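Local coordinates for thioesterase domain protein YiiD (Shewanella oneidensis, PDB 1T82), which is of unproven function but adopts a dimeric hotdog fold of the thioesterase type and may transfer or hydrolyse acyl groups, at residues R19-W22 / H23-P27. Numbering follows the deposited sequence.
Sequences RQTW and HSTIP
Gln20 O takes two hydrogen bonds from Ser24, one from the backbone N and a shorter one from OG, at 2.7 Å. The two donors approach from opposite faces of the carbonyl plane, so the oxygen is gripped by main chain and side chain of one residue. The hydroxyl reaches Gln20 O because it sits between the Ser24 backbone N and carbonyl carbon (chi1 69°), folded back over the preceding turn; Gln20 NE2 lies against Ser24 CB. Thr25 repeats the arrangement one residue on: OG1 is 2.7 Å from Thr21 O, while the hydrogen bond from Thr25 N to the same oxygen is weak. Thr25 N also bonds to Trp22 O from above its carbonyl plane, where Ile26 N makes the straighter approach at 2.8 Å. Ile26 is the first residue to leave helical geometry, and these bonds close the C-terminal turn of helix 12-25.

On another side of the helix, His23 N bonds to Arg19 O almost linearly, and the imidazole turns back so that Arg19 CD lies over one ring face, 3.4 Å from CE1. Arg19 CG lies anti to the backbone N (chi1 -163°), and the bend at chi2 carries CD over the ring; the further bend at chi3 turns the guanidinium, whose plane lies 37° from that of the imidazole. The ring is further held by a hydrogen bond between NE2 and Ile34 O. An alanine in place of His23 would probably leave Ile34 O without this partner and Arg19 CD without the ring beneath it.

The buried Trp22 ring packs against Leu71 and Trp74 of helix 62-84 and Pro36 of strand 35-40. Ile26 also rests on Leu71; it touches Phe61 and Thr25 touches Leu56, both of the second subunit, so the end of helix 12-25 meets both the long helix 62-84 and the dimer partner.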
loop_
_atom_site.group_PDB
_atom_site.type_symbol
_atom_site.label_atom_id
_atom_site.label_comp_id
_atom_site.label_asym_id
_atom_site.label_seq_id
_atom_site.Cartn_x
_atom_site.Cartn_y
_atom_site.Cartn_z
ATOM N N ARG B 19 18.015 4.604 2.767
ATOM C CA ARG B 19 17.882 3.360 2.012
ATOM C C ARG B 19 18.209 2.147 2.896
ATOM O O ARG B 19 17.490 1.149 2.889
ATOM C CB ARG B 19 18.812 3.413 0.793
ATOM C CG ARG B 19 18.524 2.399 -0.300
ATOM C CD ARG B 19 19.235 1.089 -0.058
ATOM N NE ARG B 19 20.649 1.270 0.265
ATOM C CZ ARG B 19 21.528 1.919 -0.494
ATOM N NH1 ARG B 19 22.791 2.021 -0.100
ATOM N NH2 ARG B 19 21.151 2.467 -1.641
ATOM N N GLN B 20 19.292 2.251 3.661
ATOM C CA GLN B 20 19.724 1.180 4.552
ATOM C C GLN B 20 18.695 0.932 5.652
ATOM O O GLN B 20 18.454 -0.212 6.047
ATOM C CB GLN B 20 21.076 1.538 5.173
ATOM C CG GLN B 20 21.619 0.515 6.152
ATOM C CD GLN B 20 21.651 -0.883 5.575
ATOM O OE1 GLN B 20 22.183 -1.109 4.488
ATOM N NE2 GLN B 20 21.083 -1.837 6.305
ATOM N N THR B 21 18.092 2.010 6.141
ATOM C CA THR B 21 17.080 1.908 7.186
ATOM C C THR B 21 15.890 1.124 6.648
ATOM O O THR B 21 15.347 0.261 7.334
ATOM C CB THR B 21 16.602 3.302 7.636
ATOM O OG1 THR B 21 17.707 4.029 8.194
ATOM C CG2 THR B 21 15.498 3.182 8.679
ATOM N N TRP B 22 15.487 1.423 5.417
ATOM C CA TRP B 22 14.360 0.724 4.816
ATOM C C TRP B 22 14.615 -0.766 4.638
ATOM O O TRP B 22 13.873 -1.599 5.154
ATOM C CB TRP B 22 14.005 1.304 3.442
ATOM C CG TRP B 22 13.324 2.627 3.457
ATOM C CD1 TRP B 22 12.600 3.171 4.476
ATOM C CD2 TRP B 22 13.229 3.542 2.362
ATOM N NE1 TRP B 22 12.053 4.373 4.081
ATOM C CE2 TRP B 22 12.424 4.623 2.787
ATOM C CE3 TRP B 22 13.743 3.550 1.059
ATOM C CZ2 TRP B 22 12.122 5.705 1.954
ATOM C CZ3 TRP B 22 13.442 4.627 0.230
ATOM C CH2 TRP B 22 12.638 5.690 0.684
ATOM N N HIS B 23 15.664 -1.106 3.902
ATOM C CA HIS B 23 15.957 -2.509 3.632
ATOM C C HIS B 23 16.298 -3.341 4.862
ATOM O O HIS B 23 16.066 -4.546 4.870
ATOM C CB HIS B 23 17.084 -2.622 2.603
ATOM C CG HIS B 23 16.748 -2.010 1.278
ATOM N ND1 HIS B 23 17.621 -2.017 0.211
ATOM C CD2 HIS B 23 15.643 -1.354 0.852
ATOM C CE1 HIS B 23 17.069 -1.390 -0.813
ATOM N NE2 HIS B 23 15.868 -0.978 -0.450
ATOM N N SER B 24 16.836 -2.708 5.898
ATOM C CA SER B 24 17.199 -3.440 7.106
ATOM C C SER B 24 16.048 -3.602 8.092
ATOM O O SER B 24 16.078 -4.489 8.946
ATOM C CB SER B 24 18.372 -2.756 7.817
ATOM O OG SER B 24 17.989 -1.506 8.367
ATOM N N THR B 25 15.031 -2.758 7.989
ATOM C CA THR B 25 13.919 -2.858 8.927
ATOM C C THR B 25 12.610 -3.307 8.295
ATOM O O THR B 25 11.727 -3.823 8.982
ATOM C CB THR B 25 13.667 -1.512 9.629
ATOM O OG1 THR B 25 13.177 -0.557 8.679
ATOM C CG2 THR B 25 14.956 -0.989 10.247
ATOM N N ILE B 26 12.496 -3.122 6.985
ATOM C CA ILE B 26 11.276 -3.476 6.264
ATOM C C ILE B 26 11.590 -4.407 5.096
ATOM O O ILE B 26 11.870 -3.950 3.990
ATOM C CB ILE B 26 10.598 -2.197 5.734
ATOM C CG1 ILE B 26 10.344 -1.229 6.895
ATOM C CG2 ILE B 26 9.304 -2.548 5.020
ATOM C CD1 ILE B 26 9.900 0.157 6.460
ATOM N N PRO B 27 11.535 -5.729 5.325
ATOM C CA PRO B 27 11.823 -6.718 4.281
ATOM C C PRO B 27 11.106 -6.481 2.948
ATOM O O PRO B 27 11.677 -6.726 1.885
ATOM C CB PRO B 27 11.431 -8.039 4.941
ATOM C CG PRO B 27 11.742 -7.779 6.397
ATOM C CD PRO B 27 11.165 -6.393 6.589
#